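Local coordinates for protein acetyltransferase (Brucella abortus str. 2308 A, PDB 4ZBG) that probably transfers the acetyl group of acetyl-CoA to an amine of an acceptor substrate, as a member of the GNAT family of N-acetyltransferases, at residues K103-G108 with L126-R131. Sequence-based numbering, arbitrary orientation.
Sequences KLIREG and LGYYRR. With ACO (acetyl coenzyme *a), chain B.
In the acetyl-CoA site of this GNAT fold, I105 and R106 of helix 100-114, whose N-terminal end and preceding loop (G97, G99, G101, G102) bind the cofactor through backbone N atoms, meet Y128, Y129 and R131 of the loop after strand 119-122. The pairing illustrates how one methyl set against two tyrosines can seat on a helix a loop that also binds the cofactor. I105 reaches the loop with its CD1 methyl, which lies at the edge of the Y128 ring, 3.7 Å from CE2, and also touches CE1 of Y129 at 3.9 Å. The two tyrosines pack on each other, Y128 CD2 sitting over the centre of one Y129 ring face. Y128, its CG anti to the backbone N (chi1 175°), sends its hydroxyl to the pyrophosphate, donating to O2A of the cofactor at 2.8 Å. Y129 OH ends 3.6 Å from the thioester sulfur S1P, so neighbouring tyrosines attend to distant parts of one ligand. At the exposed margin, in one of two deposited conformers, R106 NH2 lies 3.6 Å from R131 CG, guanidinium planes 45° apart; two waters bridging R106 to the backbone O of R131 are therefore doubtful. R131 serves a third part of the ligand: bent at chi3 (61°), it rests one guanidinium face on Y128 CD1 and turns its edge to the cofactor. Two nearly straight bonds run there, from NH2 to the 3'-phosphate oxygen O9A at 2.8 Å and from NH1 to the ribose O2B, whereas NE makes a bent one, 2.9 Å long, to an in-plane lone pair of Y128 O.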
ATOM      1  N   LYS A 103       9.234   7.004   0.770  1.00  7.54           N
ATOM      2  CA  LYS A 103       9.677   6.759  -0.602  1.00  8.20           C
ATOM      3  C   LYS A 103       8.785   5.739  -1.311  1.00  8.02           C
ATOM      4  O   LYS A 103       8.442   5.927  -2.479  1.00  8.45           O
ATOM      5  CB  LYS A 103      11.155   6.347  -0.656  1.00  9.79           C
ATOM      6  CG  LYS A 103      12.086   7.494  -0.349  1.00 11.82           C
ATOM      7  CD  LYS A 103      13.520   7.011  -0.212  1.00 15.51           C
ATOM      8  CE  LYS A 103      14.451   8.145   0.199  1.00 18.98           C
ATOM      9  NZ  LYS A 103      15.729   7.612   0.735  1.00 21.52           N
ATOM     10  N   LEU A 104       8.412   4.668  -0.611  1.00  7.65           N
ATOM     11  CA  LEU A 104       7.508   3.664  -1.177  1.00  7.33           C
ATOM     12  C   LEU A 104       6.157   4.271  -1.525  1.00  6.90           C
ATOM     13  O   LEU A 104       5.590   3.995  -2.584  1.00  7.24           O
ATOM     14  CB  LEU A 104       7.311   2.513  -0.193  1.00  8.38           C
ATOM     15  CG  LEU A 104       8.480   1.536  -0.131  1.00  8.94           C
ATOM     16  CD1 LEU A 104       8.341   0.646   1.089  1.00 10.32           C
ATOM     17  CD2 LEU A 104       8.528   0.697  -1.406  1.00 10.54           C
ATOM     18  N   ILE A 105       5.632   5.087  -0.620  1.00  6.67           N
ATOM     19  CA  ILE A 105       4.325   5.701  -0.833  1.00  6.62           C
ATOM     20  C   ILE A 105       4.368   6.658  -2.019  1.00  7.00           C
ATOM     21  O   ILE A 105       3.514   6.595  -2.904  1.00  7.14           O
ATOM     22  CB  ILE A 105       3.806   6.383   0.446  1.00  6.43           C
ATOM     23  CG1 ILE A 105       3.536   5.335   1.531  1.00  6.95           C
ATOM     24  CG2 ILE A 105       2.572   7.219   0.134  1.00  7.69           C
ATOM     25  CD1 ILE A 105       3.420   5.917   2.923  1.00  7.73           C
ATOM     26  N   ARG A 106       5.363   7.543  -2.053  1.00  7.30           N
ATOM     27  CA  ARG A 106       5.449   8.506  -3.147  0.75  8.01           C
ATOM     28  C   ARG A 106       5.617   7.802  -4.489  1.00  7.89           C
ATOM     29  O   ARG A 106       4.989   8.180  -5.481  1.00  8.01           O
ATOM     30  CB  ARG A 106       6.576   9.513  -2.909  0.75  9.04           C
ATOM     31  CG  ARG A 106       6.269  10.518  -1.815  0.75  9.81           C
ATOM     32  CD  ARG A 106       7.235  11.685  -1.821  0.75 12.86           C
ATOM     33  NE  ARG A 106       6.997  12.573  -0.685  0.75 14.02           N
ATOM     34  CZ  ARG A 106       7.479  12.358   0.530  0.75 12.87           C
ATOM     35  NH1 ARG A 106       8.211  11.280   0.767  0.75 14.44           N
ATOM     36  NH2 ARG A 106       7.225  13.212   1.516  0.75 11.37           N
ATOM     37  N   GLU A 107       6.459   6.777  -4.528  1.00  7.79           N
ATOM     38  CA  GLU A 107       6.669   6.067  -5.772  1.00  8.03           C
ATOM     39  C   GLU A 107       5.410   5.301  -6.209  1.00  7.94           C
ATOM     40  O   GLU A 107       5.050   5.302  -7.393  1.00  7.96           O
ATOM     41  CB  GLU A 107       7.899   5.165  -5.673  1.00  8.55           C
ATOM     42  CG  GLU A 107       8.209   4.429  -6.952  1.00  8.91           C
ATOM     43  CD  GLU A 107       8.439   5.339  -8.142  1.00  9.11           C
ATOM     44  OE1 GLU A 107       8.886   6.504  -7.979  1.00  8.51           O
ATOM     45  OE2 GLU A 107       8.180   4.863  -9.262  1.00  9.89           O
ATOM     46  N   GLY A 108       4.731   4.661  -5.263  1.00  7.13           N
ATOM     47  CA  GLY A 108       3.491   3.972  -5.578  1.00  7.85           C
ATOM     48  C   GLY A 108       2.421   4.895  -6.126  1.00  7.19           C
ATOM     49  O   GLY A 108       1.757   4.583  -7.121  1.00  8.01           O
ATOM     50  N   LEU A 126      -3.377  10.124  11.640  1.00 13.95           N
ATOM     51  CA  LEU A 126      -4.006  11.415  11.362  1.00 16.01           C
ATOM     52  C   LEU A 126      -3.188  12.344  10.464  1.00 15.15           C
ATOM     53  O   LEU A 126      -3.733  12.954   9.548  1.00 17.10           O
ATOM     54  CB  LEU A 126      -4.331  12.150  12.666  1.00 18.39           C
ATOM     55  CG  LEU A 126      -5.043  13.496  12.484  1.00 20.56           C
ATOM     56  CD1 LEU A 126      -6.498  13.277  12.088  1.00 22.36           C
ATOM     57  CD2 LEU A 126      -4.941  14.367  13.731  1.00 21.09           C
ATOM     58  N   GLY A 127      -1.889  12.459  10.722  1.00 12.76           N
ATOM     59  CA  GLY A 127      -1.098  13.479  10.053  1.00 13.18           C
ATOM     60  C   GLY A 127      -0.056  13.044   9.038  1.00 11.47           C
ATOM     61  O   GLY A 127       0.302  13.821   8.149  1.00 11.83           O
ATOM     62  N   TYR A 128       0.437  11.816   9.162  1.00  9.99           N
ATOM     63  CA  TYR A 128       1.572  11.373   8.354  1.00  9.21           C
ATOM     64  C   TYR A 128       1.331  11.491   6.851  1.00  8.78           C
ATOM     65  O   TYR A 128       2.203  11.947   6.112  1.00  9.58           O
ATOM     66  CB  TYR A 128       1.946   9.932   8.711  1.00  9.27           C
ATOM     67  CG  TYR A 128       3.031   9.341   7.839  1.00  9.23           C
ATOM     68  CD1 TYR A 128       4.353   9.762   7.947  1.00  8.56           C
ATOM     69  CD2 TYR A 128       2.733   8.351   6.914  1.00  9.10           C
ATOM     70  CE1 TYR A 128       5.346   9.212   7.146  1.00  8.83           C
ATOM     71  CE2 TYR A 128       3.716   7.794   6.111  1.00  8.77           C
ATOM     72  CZ  TYR A 128       5.017   8.225   6.231  1.00  7.94           C
ATOM     73  OH  TYR A 128       5.973   7.658   5.421  1.00  9.18           O
ATOM     74  N   TYR A 129       0.147  11.094   6.405  1.00  8.67           N
ATOM     75  CA  TYR A 129      -0.116  10.988   4.977  1.00  8.94           C
ATOM     76  C   TYR A 129      -0.406  12.332   4.310  1.00  9.35           C
ATOM     77  O   TYR A 129      -0.508  12.414   3.092  1.00  9.51           O
ATOM     78  CB  TYR A 129      -1.225   9.967   4.715  1.00  9.18           C
ATOM     79  CG  TYR A 129      -0.875   8.594   5.253  1.00  8.79           C
ATOM     80  CD1 TYR A 129      -0.118   7.703   4.499  1.00  9.95           C
ATOM     81  CD2 TYR A 129      -1.282   8.195   6.525  1.00  9.30           C
ATOM     82  CE1 TYR A 129       0.208   6.443   4.988  1.00 10.33           C
ATOM     83  CE2 TYR A 129      -0.959   6.940   7.024  1.00 10.53           C
ATOM     84  CZ  TYR A 129      -0.209   6.067   6.253  1.00 10.87           C
ATOM     85  OH  TYR A 129       0.121   4.815   6.742  1.00 12.07           O
ATOM     86  N   ARG A 130      -0.495  13.396   5.101  1.00 10.40           N
ATOM     87  CA  ARG A 130      -0.684  14.731   4.537  1.00 10.99           C
ATOM     88  C   ARG A 130       0.460  15.117   3.604  1.00 10.54           C
ATOM     89  O   ARG A 130       0.261  15.889   2.668  1.00 11.69           O
ATOM     90  CB  ARG A 130      -0.833  15.775   5.643  1.00 13.45           C
ATOM     91  CG  ARG A 130      -2.112  15.631   6.440  1.00 17.21           C
ATOM     92  CD  ARG A 130      -2.141  16.610   7.605  1.00 22.87           C
ATOM     93  NE  ARG A 130      -1.905  17.991   7.186  1.00 27.38           N
ATOM     94  CZ  ARG A 130      -2.866  18.849   6.858  1.00 30.58           C
ATOM     95  NH1 ARG A 130      -2.558  20.086   6.492  1.00 31.60           N
ATOM     96  NH2 ARG A 130      -4.137  18.470   6.895  1.00 32.19           N
ATOM     97  N   ARG A 131       1.656  14.585   3.857  1.00  8.94           N
ATOM     98  CA  ARG A 131       2.823  14.935   3.051  1.00  9.54           C
ATOM     99  C   ARG A 131       2.716  14.411   1.621  1.00  9.70           C
ATOM    100  O   ARG A 131       3.474  14.837   0.755  1.00 10.94           O
ATOM    101  CB  ARG A 131       4.119  14.438   3.713  1.00  9.14           C
ATOM    102  CG  ARG A 131       4.316  12.925   3.652  1.00  9.28           C
ATOM    103  CD  ARG A 131       5.362  12.450   4.657  1.00  9.06           C
ATOM    104  NE  ARG A 131       4.931  12.782   6.008  1.00  9.22           N
ATOM    105  CZ  ARG A 131       5.723  12.854   7.073  1.00  9.11           C
ATOM    106  NH1 ARG A 131       7.014  12.558   6.990  1.00 10.37           N
ATOM    107  NH2 ARG A 131       5.200  13.225   8.233  1.00  9.73           N
TER
HETATM  108  N1A ACO B 201      14.733  12.742  10.160  1.00 27.27           N
HETATM  109  C2A ACO B 201      13.722  12.988  10.985  1.00 25.94           C
HETATM  110  N3A ACO B 201      12.589  12.309  10.921  1.00 24.87           N
HETATM  111  C4A ACO B 201      12.431  11.346  10.006  1.00 22.62           C
HETATM  112  C5A ACO B 201      13.454  11.061   9.132  1.00 23.77           C
HETATM  113  C6A ACO B 201      14.640  11.803   9.238  1.00 27.39           C
HETATM  114  N6A ACO B 201      15.749  11.540   8.344  1.00 28.99           N
HETATM  115  N7A ACO B 201      13.042  10.072   8.329  1.00 22.00           N
HETATM  116  C8A ACO B 201      11.807   9.763   8.693  1.00 20.06           C
HETATM  117  N9A ACO B 201      11.414  10.516   9.706  1.00 19.20           N
HETATM  118  C1B ACO B 201      10.116  10.474  10.379  1.00 16.51           C
HETATM  119  C2B ACO B 201       9.073  10.803   9.609  1.00 14.48           C
HETATM  120  O2B ACO B 201       8.859  12.228   9.502  1.00 14.09           O
HETATM  121  C3B ACO B 201       7.786  10.055  10.360  1.00 13.51           C
HETATM  122  O3B ACO B 201       7.422  10.783  11.564  1.00 14.52           O
HETATM  123  P3B ACO B 201       6.177  11.858  11.625  1.00 14.42           P
HETATM  124  O7A ACO B 201       6.127  12.324  13.061  1.00 15.45           O
HETATM  125  O8A ACO B 201       4.905  11.151  11.224  1.00 15.78           O
HETATM  126  O9A ACO B 201       6.505  12.985  10.671  1.00 13.40           O
HETATM  127  C4B ACO B 201       8.259   8.847  10.680  1.00 13.04           C
HETATM  128  O4B ACO B 201       9.829   8.988  10.729  1.00 15.36           O
HETATM  129  C5B ACO B 201       8.001   7.707   9.678  1.00 10.98           C
HETATM  130  O5B ACO B 201       8.225   8.167   8.368  1.00  9.12           O
HETATM  131  P1A ACO B 201       9.027   7.262   7.264  1.00  8.45           P
HETATM  132  O1A ACO B 201      10.461   7.052   7.643  1.00  9.36           O
HETATM  133  O2A ACO B 201       8.744   7.881   5.923  1.00  8.39           O
HETATM  134  O3A ACO B 201       8.234   5.855   7.271  1.00  7.97           O
HETATM  135  P2A ACO B 201       8.775   4.423   7.782  1.00  7.86           P
HETATM  136  O4A ACO B 201       9.835   3.904   6.862  1.00  7.35           O
HETATM  137  O5A ACO B 201       9.081   4.458   9.253  1.00  8.96           O
HETATM  138  O6A ACO B 201       7.445   3.546   7.495  1.00  8.45           O
HETATM  139  CBP ACO B 201       5.384   2.689   8.344  1.00  9.15           C
HETATM  140  CCP ACO B 201       6.203   3.944   8.030  1.00  8.92           C
HETATM  141  CDP ACO B 201       4.003   3.131   8.823  1.00 10.30           C
HETATM  142  CEP ACO B 201       5.276   1.864   7.066  1.00  9.72           C
HETATM  143  CAP ACO B 201       6.108   1.892   9.432  1.00  9.16           C
HETATM  144  OAP ACO B 201       6.056   2.628  10.630  1.00 13.05           O
HETATM  145  C9P ACO B 201       5.522   0.501   9.682  1.00  7.94           C
HETATM  146  O9P ACO B 201       5.785  -0.446   9.004  1.00  7.54           O
HETATM  147  N8P ACO B 201       4.641   0.406  10.809  1.00  8.51           N
HETATM  148  C7P ACO B 201       4.024  -0.845  11.191  1.00  8.65           C
HETATM  149  C6P ACO B 201       2.976  -1.282  10.180  1.00  8.17           C
HETATM  150  C5P ACO B 201       1.940  -0.200   9.958  1.00  8.09           C
HETATM  151  O5P ACO B 201       1.337   0.297  10.858  1.00  9.51           O
HETATM  152  N4P ACO B 201       1.717   0.201   8.600  1.00  7.38           N
HETATM  153  C3P ACO B 201       0.742   1.229   8.299  1.00  8.09           C
HETATM  154  C2P ACO B 201      -0.670   0.659   8.323  1.00  9.84           C
HETATM  155  S1P ACO B 201      -1.820   1.916   7.701  1.00  9.55           S
HETATM  156  C   ACO B 201      -1.726   1.754   5.911  1.00  9.65           C
HETATM  157  O   ACO B 201      -1.108   0.865   5.416  1.00 11.01           O
HETATM  158  CH3 ACO B 201      -2.456   2.801   5.088  1.00 10.49           C
HETATM  159  O   HOH W   1       6.401  15.865   0.767  1.00 13.75           O
HETATM  160  O   HOH W   2       4.425  14.075  -1.702  1.00 32.43           O